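Local coordinates for dihydrodipicolinate synthase (Agrobacterium tumefaciens, PDB 3B4U), which probably condenses pyruvate with aspartate semialdehyde through a lysine Schiff base, an early step of lysine biosynthesis, at residues B[10-15]-B[46-50]; B[79-83]-B[106-110]; B[151-155]-B[180-185]; B[252-257]-B[281-286]. All coordinates share one frame; numbering follows the deposited sequence. Where two conformers were deposited one is given.

Contact 1 (B[10-15]-B[46-50]); sequences ALTTPF and TTGEG
T13 reaches G48 through its hydroxyl. OG1 of T13 donates to the backbone O of G48 at 2.7 Å, tilted 20° from the carbonyl plane. The chi1 of -58° sets OG1 beside the T13 backbone N. One water ties the same loops together. It accepts from T13 N at 2.9 Å and donates to T47 O (2.7 Å) and E49 OE2 (2.8 Å). T47 rests on the first loop: its CB and CG2 each lie 3.4 Å from A10 O, and its CG2 also touches T12 CG2. G48 lets the backbones close in, with its CA 3.1 Å from L11 O. The F15 ring meets E49 at CE2, 3.5 Å from OE1, and the ring and carboxylate planes stand 78° apart.

Further out, K251 makes a salt bridge with E49 OE2 and bonds T13 O, while R267 N bonds E49 OE1. N215 holds A10 O and T12 N. T46 OG1 bonds Y139 OH of its own chain and Y109 OH of the second subunit. The loops follow the first two strands of a TIM barrel. The GTTGE sequence and the Thr-Tyr-Tyr group are consistent with the active site of the dihydrodipicolinate synthase family.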
loop_
_atom_site.group_PDB
_atom_site.type_symbol
_atom_site.label_atom_id
_atom_site.label_comp_id
_atom_site.label_asym_id
_atom_site.label_seq_id
_atom_site.Cartn_x
_atom_site.Cartn_y
_atom_site.Cartn_z
ATOM N N ALA B 10 2.106 -9.027 -18.307
ATOM C CA ALA B 10 1.791 -8.174 -17.160
ATOM C C ALA B 10 0.953 -7.055 -17.774
ATOM O O ALA B 10 1.448 -5.995 -18.141
ATOM C CB ALA B 10 3.088 -7.634 -16.509
ATOM N N LEU B 11 -0.344 -7.309 -17.951
ATOM C CA LEU B 11 -1.135 -6.561 -18.919
ATOM C C LEU B 11 -1.269 -5.102 -18.499
ATOM O O LEU B 11 -1.646 -4.794 -17.376
ATOM C CB LEU B 11 -2.533 -7.182 -19.051
ATOM C CG LEU B 11 -3.238 -6.854 -20.345
ATOM C CD1 LEU B 11 -2.668 -7.658 -21.506
ATOM C CD2 LEU B 11 -4.750 -7.058 -20.199
ATOM N N THR B 12 -1.049 -4.202 -19.440
ATOM C CA THR B 12 -1.313 -2.786 -19.234
ATOM C C THR B 12 -2.825 -2.527 -19.209
ATOM O O THR B 12 -3.609 -3.209 -19.872
ATOM C CB THR B 12 -0.617 -1.981 -20.347
ATOM O OG1 THR B 12 -0.851 -2.591 -21.627
ATOM C CG2 THR B 12 0.887 -1.923 -20.119
ATOM N N THR B 13 -3.189 -1.492 -18.458
ATOM C CA THR B 13 -4.579 -1.101 -18.268
ATOM C C THR B 13 -4.786 0.213 -18.999
ATOM O O THR B 13 -4.147 1.203 -18.641
ATOM C CB THR B 13 -4.910 -0.929 -16.787
ATOM O OG1 THR B 13 -4.655 -2.157 -16.085
ATOM C CG2 THR B 13 -6.372 -0.545 -16.587
ATOM N N PRO B 14 -5.673 0.259 -20.013
ATOM C CA PRO B 14 -5.906 1.488 -20.756
ATOM C C PRO B 14 -6.974 2.337 -20.098
ATOM O O PRO B 14 -7.999 1.818 -19.679
ATOM C CB PRO B 14 -6.367 0.986 -22.129
ATOM C CG PRO B 14 -7.104 -0.299 -21.829
ATOM C CD PRO B 14 -6.442 -0.864 -20.565
ATOM N N PHE B 15 -6.743 3.645 -20.057
ATOM C CA PHE B 15 -7.689 4.609 -19.501
ATOM C C PHE B 15 -8.180 5.581 -20.569
ATOM O O PHE B 15 -7.408 6.067 -21.377
ATOM C CB PHE B 15 -7.063 5.412 -18.366
ATOM C CG PHE B 15 -6.475 4.548 -17.308
ATOM C CD1 PHE B 15 -7.293 3.817 -16.446
ATOM C CD2 PHE B 15 -5.095 4.432 -17.171
ATOM C CE1 PHE B 15 -6.745 2.974 -15.470
ATOM C CE2 PHE B 15 -4.562 3.609 -16.208
ATOM C CZ PHE B 15 -5.382 2.880 -15.365
ATOM N N THR B 46 1.699 -4.861 -11.307
ATOM C CA THR B 46 2.398 -3.593 -11.253
ATOM C C THR B 46 2.284 -2.844 -12.588
ATOM O O THR B 46 1.953 -1.659 -12.620
ATOM C CB THR B 46 3.851 -3.833 -10.862
ATOM O OG1 THR B 46 3.902 -4.494 -9.585
ATOM C CG2 THR B 46 4.650 -2.542 -10.790
ATOM N N THR B 47 2.546 -3.545 -13.689
ATOM C CA THR B 47 2.500 -2.961 -15.026
ATOM C C THR B 47 1.097 -2.584 -15.455
ATOM O O THR B 47 0.895 -1.732 -16.304
ATOM C CB THR B 47 3.172 -3.916 -16.046
ATOM O OG1 THR B 47 4.454 -4.301 -15.540
ATOM C CG2 THR B 47 3.339 -3.243 -17.397
ATOM N N GLY B 48 0.121 -3.240 -14.853
ATOM C CA GLY B 48 -1.291 -2.920 -14.991
ATOM C C GLY B 48 -1.747 -1.799 -14.104
ATOM O O GLY B 48 -2.955 -1.539 -14.076
ATOM N N GLU B 49 -0.879 -1.156 -13.345
ATOM C CA GLU B 49 -1.307 -0.129 -12.421
ATOM C C GLU B 49 -2.386 -0.672 -11.490
ATOM O O GLU B 49 -3.310 0.019 -11.073
ATOM C CB GLU B 49 -1.772 1.143 -13.143
ATOM C CG GLU B 49 -0.664 1.792 -13.927
ATOM C CD GLU B 49 -1.176 2.827 -14.893
ATOM O OE1 GLU B 49 -1.542 3.932 -14.427
ATOM O OE2 GLU B 49 -1.182 2.544 -16.115
ATOM N N GLY B 50 -2.229 -1.928 -11.050
ATOM C CA GLY B 50 -3.274 -2.573 -10.274
ATOM C C GLY B 50 -3.536 -1.892 -8.955
ATOM O O GLY B 50 -4.667 -1.822 -8.509
HETATM O O HOH W 1 -1.138 -0.065 -17.072
#

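Contact 2 (B[79-83]-B[106-110]); sequences VLVDS and PPSYF. With MG (magnesium ion), chain C.
A magnesium site between two subunits is built on D82, the residue that joins loop 79-83 to loop 106-110. The metal is bound by D82 OD2 at 2.1 Å and by three waters. D82 OD2 of the second subunit binds it too. The carboxylate divides its work. While OD2 holds the metal, OD1 accepts from S108 N at 2.8 Å, with an angle of 161° at the hydrogen. The N-H comes from above the carboxylate plane, 44° out of it. The D82 chi1 of -51° puts the carboxylate beside its own backbone N, where OD1 can meet S108 and OD2 the metal. One magnesium-bound water also lies 2.7 Å from D82 OD1 and 2.8 Å from L80 O, placed to donate to either. So the metal and the S108 N-H together fix how the carboxylate is turned.

The backbones run close beside this site. P107 CA makes a CA-H...O contact with V81 O at 3.6 Å, and P107 CB packs on D82 O at 3.5 Å. A further water lies 2.7 Å from P106 O, placed to donate to it or to V81 O, and is bonded to S108 OG. Y109 passes D82 with its CB, 4.0 Å from OD2. Its ring then leads away, and Y109 OH bonds T46 of the second subunit. W121 of helix 115-129 touches P107. Loops after the third and fourth strands of a TIM barrel meet here, and the reach of Y109 is consistent with the tyrosine that dihydrodipicolinate synthase family members share across this interface.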
loop_
_atom_site.group_PDB
_atom_site.type_symbol
_atom_site.label_atom_id
_atom_site.label_comp_id
_atom_site.label_asym_id
_atom_site.label_seq_id
_atom_site.Cartn_x
_atom_site.Cartn_y
_atom_site.Cartn_z
ATOM N N VAL B 79 -3.002 -9.141 -6.665
ATOM C CA VAL B 79 -3.590 -8.702 -5.394
ATOM C C VAL B 79 -2.459 -8.015 -4.652
ATOM O O VAL B 79 -1.453 -8.621 -4.342
ATOM C CB VAL B 79 -4.186 -9.890 -4.601
ATOM C CG1 VAL B 79 -4.664 -9.431 -3.234
ATOM C CG2 VAL B 79 -5.382 -10.493 -5.382
ATOM N N LEU B 80 -2.638 -6.719 -4.423
ATOM C CA LEU B 80 -1.602 -5.769 -4.025
ATOM C C LEU B 80 -2.040 -4.945 -2.848
ATOM O O LEU B 80 -1.824 -3.754 -2.800
ATOM C CB LEU B 80 -1.238 -4.859 -5.201
ATOM C CG LEU B 80 -0.879 -5.512 -6.539
ATOM C CD1 LEU B 80 -0.581 -4.438 -7.599
ATOM C CD2 LEU B 80 0.321 -6.474 -6.412
ATOM N N VAL B 81 -2.705 -5.559 -1.887
ATOM C CA VAL B 81 -3.321 -4.857 -0.740
ATOM C C VAL B 81 -2.620 -5.186 0.570
ATOM O O VAL B 81 -1.666 -5.994 0.639
ATOM C CB VAL B 81 -4.824 -5.133 -0.662
ATOM C CG1 VAL B 81 -5.498 -4.587 -1.919
ATOM C CG2 VAL B 81 -5.079 -6.614 -0.472
ATOM N N ASP B 82 -3.048 -4.515 1.626
ATOM C CA ASP B 82 -2.282 -4.549 2.872
ATOM C C ASP B 82 -2.978 -5.255 4.017
ATOM O O ASP B 82 -2.349 -5.516 5.039
ATOM C CB ASP B 82 -1.872 -3.139 3.269
ATOM C CG ASP B 82 -1.215 -2.428 2.105
ATOM O OD1 ASP B 82 -0.351 -3.077 1.460
ATOM O OD2 ASP B 82 -1.581 -1.273 1.820
ATOM N N SER B 83 -4.250 -5.581 3.872
ATOM C CA SER B 83 -4.987 -6.245 4.933
ATOM C C SER B 83 -5.257 -7.675 4.546
ATOM O O SER B 83 -5.440 -8.032 3.367
ATOM C CB SER B 83 -6.316 -5.517 5.213
ATOM O OG SER B 83 -7.185 -5.593 4.094
ATOM N N PRO B 106 3.077 -9.310 -0.779
ATOM C CA PRO B 106 2.983 -9.076 0.665
ATOM C C PRO B 106 2.405 -7.671 0.904
ATOM O O PRO B 106 2.437 -6.831 0.017
ATOM C CB PRO B 106 4.435 -9.140 1.129
ATOM C CG PRO B 106 5.183 -8.607 -0.059
ATOM C CD PRO B 106 4.471 -9.180 -1.263
ATOM N N PRO B 107 1.899 -7.431 2.106
ATOM C CA PRO B 107 1.434 -6.110 2.454
ATOM C C PRO B 107 2.595 -5.101 2.394
ATOM O O PRO B 107 3.738 -5.449 2.696
ATOM C CB PRO B 107 0.894 -6.325 3.865
ATOM C CG PRO B 107 1.727 -7.462 4.425
ATOM C CD PRO B 107 1.892 -8.348 3.257
ATOM N N SER B 108 2.299 -3.857 2.016
ATOM C CA SER B 108 3.311 -2.899 1.588
ATOM C C SER B 108 3.145 -1.518 2.208
ATOM O O SER B 108 3.630 -0.526 1.648
ATOM C CB SER B 108 3.337 -2.834 0.045
ATOM O OG SER B 108 2.134 -2.346 -0.523
ATOM N N TYR B 109 2.482 -1.442 3.351
ATOM C CA TYR B 109 2.389 -0.183 4.093
ATOM C C TYR B 109 3.467 -0.131 5.180
ATOM O O TYR B 109 4.406 0.666 5.107
ATOM C CB TYR B 109 0.964 0.001 4.630
ATOM C CG TYR B 109 0.733 1.351 5.275
ATOM C CD1 TYR B 109 0.359 2.478 4.542
ATOM C CD2 TYR B 109 0.916 1.530 6.633
ATOM C CE1 TYR B 109 0.145 3.696 5.168
ATOM C CE2 TYR B 109 0.716 2.760 7.251
ATOM C CZ TYR B 109 0.343 3.824 6.523
ATOM O OH TYR B 109 0.129 5.065 7.126
ATOM N N PHE B 110 3.388 -1.009 6.170
ATOM C CA PHE B 110 4.434 -1.127 7.169
ATOM C C PHE B 110 5.733 -1.543 6.501
ATOM O O PHE B 110 5.751 -2.370 5.594
ATOM C CB PHE B 110 4.059 -2.107 8.289
ATOM C CG PHE B 110 2.997 -1.586 9.257
ATOM C CD1 PHE B 110 3.106 -0.343 9.841
ATOM C CD2 PHE B 110 1.909 -2.374 9.595
ATOM C CE1 PHE B 110 2.140 0.091 10.747
ATOM C CE2 PHE B 110 0.971 -1.937 10.506
ATOM C CZ PHE B 110 1.083 -0.708 11.082
HETATM MG MG MG C . -1.442 -0.265 -0.036
HETATM O O HOH W 2 -0.818 -2.000 -0.926
HETATM O O HOH W 3 0.835 -4.921 -1.076
HETATM O O HOH W 4 0.581 0.204 0.110
HETATM O O HOH W 5 -3.463 -0.758 -0.193
#

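Contact 3 (B[151-155]-B[180-185]); sequences VELVG and RLLKEH
E152 and R180 form a salt bridge at the surface, with R180 NH2 2.9 Å from E152 OE2. NH2 meets OE2 from above the carboxylate plane, 57° out of it. Both side chains were deposited in two conformers, so the bridge is doubtful as a permanent link. Two waters lie beside the pair. One accepts from V151 N at 3.0 Å. The second polar link is weak: H185 NE2 donates to V151 O at 3.2 Å with an angle of only 135°. That oxygen also takes the helical bond from G155 N.

Packing fills the middle. The V151 side chain is a knob in a hole made by R180, L181, E184 and H185. Its CG2 lies 4.0 Å from L181 CD2. V154 splits its branches. CG2 meets L181 CD2, while CG1, anti to the backbone N, makes a CH-pi contact 4.1 Å from the H185 ring centroid. G155 has no side chain, and its CA comes within 3.2 Å of H185 CE1. The axes of these short segments are 10.3 Å apart and cross at -29°. Helix 151-160 and helix 175-185 pack side by side outside the TIM barrel, after strands 136-140 and 165-170. V168 of strand 165-170 touches V154 and L181 from the barrel side. H185 ND1 bonds K158 NZ, which suggests a neutral ring with its proton on NE2.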
loop_
_atom_site.group_PDB
_atom_site.type_symbol
_atom_site.label_atom_id
_atom_site.label_comp_id
_atom_site.label_asym_id
_atom_site.label_seq_id
_atom_site.Cartn_x
_atom_site.Cartn_y
_atom_site.Cartn_z
ATOM N N VAL B 151 14.316 -16.579 0.505
ATOM C CA VAL B 151 14.285 -17.992 0.156
ATOM C C VAL B 151 13.750 -18.821 1.314
ATOM O O VAL B 151 12.938 -19.729 1.131
ATOM C CB VAL B 151 15.682 -18.479 -0.303
ATOM C CG1 VAL B 151 15.678 -19.980 -0.544
ATOM C CG2 VAL B 151 16.132 -17.704 -1.565
ATOM N N GLU B 152 14.167 -18.476 2.526
ATOM C CA GLU B 152 13.743 -19.180 3.722
ATOM C C GLU B 152 12.218 -19.050 3.921
ATOM O O GLU B 152 11.531 -20.025 4.236
ATOM C CB GLU B 152 14.525 -18.630 4.915
ATOM C CG GLU B 152 16.018 -18.984 4.891
ATOM C CD GLU B 152 16.962 -18.121 3.985
ATOM O OE1 GLU B 152 16.642 -17.073 3.339
ATOM O OE2 GLU B 152 18.139 -18.523 3.941
ATOM N N LEU B 153 11.689 -17.841 3.737
ATOM C CA LEU B 153 10.247 -17.629 3.844
ATOM C C LEU B 153 9.506 -18.437 2.804
ATOM O O LEU B 153 8.501 -19.061 3.106
ATOM C CB LEU B 153 9.929 -16.138 3.707
ATOM C CG LEU B 153 8.421 -15.855 3.737
ATOM C CD1 LEU B 153 7.747 -16.265 5.057
ATOM C CD2 LEU B 153 8.181 -14.381 3.456
ATOM N N VAL B 154 9.983 -18.406 1.557
ATOM C CA VAL B 154 9.348 -19.207 0.490
ATOM C C VAL B 154 9.309 -20.679 0.920
ATOM O O VAL B 154 8.290 -21.321 0.772
ATOM C CB VAL B 154 10.045 -19.020 -0.842
ATOM C CG1 VAL B 154 9.528 -20.007 -1.851
ATOM C CG2 VAL B 154 9.871 -17.579 -1.356
ATOM N N GLY B 155 10.396 -21.183 1.512
ATOM C CA GLY B 155 10.426 -22.580 1.979
ATOM C C GLY B 155 9.393 -22.834 3.060
ATOM O O GLY B 155 8.750 -23.863 3.048
ATOM N N ARG B 180 19.039 -19.589 -5.826
ATOM C CA ARG B 180 18.611 -20.343 -4.640
ATOM C C ARG B 180 17.148 -20.728 -4.712
ATOM O O ARG B 180 16.783 -21.828 -4.313
ATOM C CB ARG B 180 18.847 -19.532 -3.372
ATOM C CG ARG B 180 20.302 -19.371 -3.058
ATOM C CD ARG B 180 20.513 -18.475 -1.874
ATOM N NE ARG B 180 20.057 -19.136 -0.661
ATOM C CZ ARG B 180 19.222 -18.622 0.234
ATOM N NH1 ARG B 180 18.717 -17.404 0.088
ATOM N NH2 ARG B 180 18.890 -19.342 1.299
ATOM N N LEU B 181 16.295 -19.813 -5.214
ATOM C CA LEU B 181 14.899 -20.188 -5.431
ATOM C C LEU B 181 14.822 -21.387 -6.346
ATOM O O LEU B 181 14.010 -22.267 -6.138
ATOM C CB LEU B 181 14.048 -19.046 -6.024
ATOM C CG LEU B 181 13.714 -17.872 -5.124
ATOM C CD1 LEU B 181 12.899 -16.899 -5.960
ATOM C CD2 LEU B 181 12.954 -18.300 -3.869
ATOM N N LEU B 182 15.628 -21.420 -7.399
ATOM C CA LEU B 182 15.586 -22.540 -8.312
ATOM C C LEU B 182 16.101 -23.832 -7.667
ATOM O O LEU B 182 15.477 -24.886 -7.819
ATOM C CB LEU B 182 16.331 -22.198 -9.607
ATOM C CG LEU B 182 15.658 -21.087 -10.435
ATOM C CD1 LEU B 182 16.633 -20.526 -11.468
ATOM C CD2 LEU B 182 14.350 -21.581 -11.091
ATOM N N LYS B 183 17.203 -23.756 -6.919
ATOM C CA LYS B 183 17.744 -24.967 -6.262
ATOM C C LYS B 183 16.867 -25.538 -5.168
ATOM O O LYS B 183 16.746 -26.755 -5.025
ATOM C CB LYS B 183 19.115 -24.649 -5.664
ATOM C CG LYS B 183 20.178 -24.414 -6.692
ATOM C CD LYS B 183 21.459 -23.920 -6.009
ATOM C CE LYS B 183 22.589 -23.692 -6.965
ATOM N NZ LYS B 183 23.814 -23.233 -6.228
ATOM N N GLU B 184 16.336 -24.637 -4.341
ATOM C CA GLU B 184 15.578 -25.038 -3.180
ATOM C C GLU B 184 14.118 -25.232 -3.497
ATOM O O GLU B 184 13.485 -26.073 -2.868
ATOM C CB GLU B 184 15.718 -24.030 -2.053
ATOM C CG GLU B 184 17.112 -23.827 -1.579
ATOM C CD GLU B 184 17.720 -25.040 -0.941
ATOM O OE1 GLU B 184 17.020 -25.868 -0.309
ATOM O OE2 GLU B 184 18.943 -25.157 -1.111
ATOM N N HIS B 185 13.563 -24.431 -4.437
ATOM C CA HIS B 185 12.133 -24.349 -4.645
ATOM C C HIS B 185 11.763 -24.415 -6.105
ATOM O O HIS B 185 10.667 -24.040 -6.472
ATOM C CB HIS B 185 11.575 -23.078 -3.991
ATOM C CG HIS B 185 11.960 -22.972 -2.561
ATOM N ND1 HIS B 185 11.682 -23.977 -1.661
ATOM C CD2 HIS B 185 12.636 -22.017 -1.878
ATOM C CE1 HIS B 185 12.180 -23.645 -0.482
ATOM N NE2 HIS B 185 12.751 -22.454 -0.580
HETATM O O HOH W 6 16.845 -14.901 0.705
HETATM O O HOH W 7 18.462 -15.504 2.732
#

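Contact 4 (B[252-257]-B[281-286]); sequences VLVSHT and IEGAFD
The side chains of V252, L253, H256 and T257 fit around those of I281, E282, F285 and D286. Helix 246-258 here packs across helix 275-289, among the C-terminal helices after the last barrel strand, 208-211. The short axes pass 10.3 Å apart at a crossing angle of -63°. I281 CG2 is the first bump. It fits between two side chains of the other helix, 3.8 Å from V252 CG1 and 3.7 Å from L253 CG. L253 fills the next hollow, between I281 and F285. Its CD2 comes to 3.6 Å of F285 CB. The F285 ring then reaches across to T257, whose CG2 touches CZ at 3.6 Å. T257 OG1 turns back to its own helix and bonds L253 O, leaving the methyl for the ring.

H256 closes one side of the contact. Its CG stands anti to the backbone N (chi1 -175°), which carries the imidazole out to the second helix. One face lies on E282 CG, a CH-pi contact of 3.7 Å to the ring centroid. The E282 carboxylate is nearly parallel to the imidazole, but OE2 makes its salt bridge with R278. At the ring edge, H256 CD2 lies 3.7 Å from F285 CD2, the aromatic planes almost perpendicular.

H256 NE2 donates to D286 OD1 at 2.8 Å, almost straight (177° at the hydrogen). The bond lies in the imidazole plane and reaches the syn side of the carboxylate. This bond and the stacked E282 chain fix the ring's rotation. D286 may favour a second proton on H256, while R278 largely offsets the E282 charge.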
loop_
_atom_site.group_PDB
_atom_site.type_symbol
_atom_site.label_atom_id
_atom_site.label_comp_id
_atom_site.label_asym_id
_atom_site.label_seq_id
_atom_site.Cartn_x
_atom_site.Cartn_y
_atom_site.Cartn_z
ATOM N N VAL B 252 4.018 3.557 -23.532
ATOM C CA VAL B 252 4.458 4.268 -24.742
ATOM C C VAL B 252 4.775 3.265 -25.859
ATOM O O VAL B 252 4.421 3.473 -26.996
ATOM C CB VAL B 252 5.709 5.149 -24.428
ATOM C CG1 VAL B 252 6.420 5.591 -25.698
ATOM C CG2 VAL B 252 5.375 6.362 -23.586
ATOM N N LEU B 253 5.424 2.160 -25.518
ATOM C CA LEU B 253 5.783 1.175 -26.531
ATOM C C LEU B 253 4.616 0.305 -26.976
ATOM O O LEU B 253 4.585 -0.124 -28.122
ATOM C CB LEU B 253 7.010 0.375 -26.092
ATOM C CG LEU B 253 8.279 1.246 -26.095
ATOM C CD1 LEU B 253 9.470 0.444 -25.592
ATOM C CD2 LEU B 253 8.608 1.789 -27.499
ATOM N N VAL B 254 3.615 0.086 -26.125
ATOM C CA VAL B 254 2.367 -0.506 -26.605
ATOM C C VAL B 254 1.757 0.413 -27.665
ATOM O O VAL B 254 1.394 -0.050 -28.743
ATOM C CB VAL B 254 1.356 -0.782 -25.474
ATOM C CG1 VAL B 254 0.091 -1.361 -26.074
ATOM C CG2 VAL B 254 1.986 -1.751 -24.475
ATOM N N SER B 255 1.683 1.714 -27.389
ATOM C CA SER B 255 1.174 2.681 -28.373
ATOM C C SER B 255 2.010 2.640 -29.650
ATOM O O SER B 255 1.463 2.635 -30.757
ATOM C CB SER B 255 1.171 4.098 -27.801
ATOM O OG SER B 255 0.064 4.298 -26.948
ATOM N N HIS B 256 3.341 2.630 -29.517
ATOM C CA HIS B 256 4.220 2.689 -30.674
ATOM C C HIS B 256 4.073 1.481 -31.566
ATOM O O HIS B 256 4.041 1.609 -32.797
ATOM C CB HIS B 256 5.643 2.824 -30.168
ATOM C CG HIS B 256 6.672 3.007 -31.240
ATOM N ND1 HIS B 256 6.618 4.021 -32.176
ATOM C CD2 HIS B 256 7.827 2.339 -31.455
ATOM C CE1 HIS B 256 7.687 3.927 -32.947
ATOM N NE2 HIS B 256 8.441 2.929 -32.524
ATOM N N THR B 257 3.985 0.295 -30.971
ATOM C CA THR B 257 3.921 -0.916 -31.776
ATOM C C THR B 257 2.549 -1.201 -32.372
ATOM O O THR B 257 2.446 -1.893 -33.372
ATOM C CB THR B 257 4.404 -2.160 -30.988
ATOM O OG1 THR B 257 3.557 -2.356 -29.833
ATOM C CG2 THR B 257 5.865 -2.010 -30.551
ATOM N N ILE B 281 12.236 7.162 -26.276
ATOM C CA ILE B 281 11.862 5.766 -26.028
ATOM C C ILE B 281 11.599 5.024 -27.334
ATOM O O ILE B 281 12.098 3.921 -27.562
ATOM C CB ILE B 281 10.626 5.749 -25.153
ATOM C CG1 ILE B 281 10.991 6.170 -23.731
ATOM C CG2 ILE B 281 9.970 4.358 -25.121
ATOM C CD1 ILE B 281 9.764 6.530 -22.874
ATOM N N GLU B 282 10.870 5.665 -28.227
ATOM C CA GLU B 282 10.596 5.062 -29.529
ATOM C C GLU B 282 11.887 4.855 -30.309
ATOM O O GLU B 282 12.061 3.831 -30.947
ATOM C CB GLU B 282 9.602 5.919 -30.317
ATOM C CG GLU B 282 8.201 5.955 -29.679
ATOM C CD GLU B 282 7.325 7.062 -30.198
ATOM O OE1 GLU B 282 7.783 7.848 -31.030
ATOM O OE2 GLU B 282 6.166 7.140 -29.748
ATOM N N GLY B 283 12.801 5.805 -30.221
ATOM C CA GLY B 283 14.073 5.695 -30.924
ATOM C C GLY B 283 14.913 4.538 -30.408
ATOM O O GLY B 283 15.538 3.813 -31.195
ATOM N N ALA B 284 14.948 4.371 -29.084
ATOM C CA ALA B 284 15.675 3.260 -28.474
ATOM C C ALA B 284 15.100 1.916 -28.942
ATOM O O ALA B 284 15.847 0.975 -29.263
ATOM C CB ALA B 284 15.622 3.358 -27.014
ATOM N N PHE B 285 13.771 1.820 -28.964
ATOM C CA PHE B 285 13.108 0.640 -29.465
ATOM C C PHE B 285 13.445 0.400 -30.932
ATOM O O PHE B 285 13.794 -0.713 -31.310
ATOM C CB PHE B 285 11.595 0.755 -29.221
ATOM C CG PHE B 285 10.811 -0.372 -29.806
ATOM C CD1 PHE B 285 10.534 -1.521 -29.071
ATOM C CD2 PHE B 285 10.367 -0.312 -31.094
ATOM C CE1 PHE B 285 9.819 -2.554 -29.636
ATOM C CE2 PHE B 285 9.662 -1.346 -31.667
ATOM C CZ PHE B 285 9.387 -2.475 -30.932
ATOM N N ASP B 286 13.302 1.434 -31.752
ATOM C CA ASP B 286 13.497 1.277 -33.180
ATOM C C ASP B 286 14.927 0.831 -33.502
ATOM O O ASP B 286 15.132 0.028 -34.409
ATOM C CB ASP B 286 13.214 2.577 -33.915
ATOM C CG ASP B 286 11.752 2.912 -33.981
ATOM O OD1 ASP B 286 10.881 2.070 -33.655
ATOM O OD2 ASP B 286 11.462 4.046 -34.434
#

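Contacts 1 and 2 are buried loops after barrel strands, and both touch the second subunit. They meet where G50 packs on L80. Contacts 3 and 4 join helices, and no other protein chain touches them. Contact 4 is largely buried, contact 3 only partly. Contact 1 also touches contact 4, through T12 and V254, and K251 on helix 246-258 serves contact 1. Contacts 3 and 4 have centres about 36 Å apart. The loops rely on water, backbone oxygens and, in contact 2, a metal. Both helix pairs have an apolar middle. In contact 3 a buried histidine packs there, beside a surface salt bridge; in contact 4 the histidine sits at the edge and bonds a carboxylate.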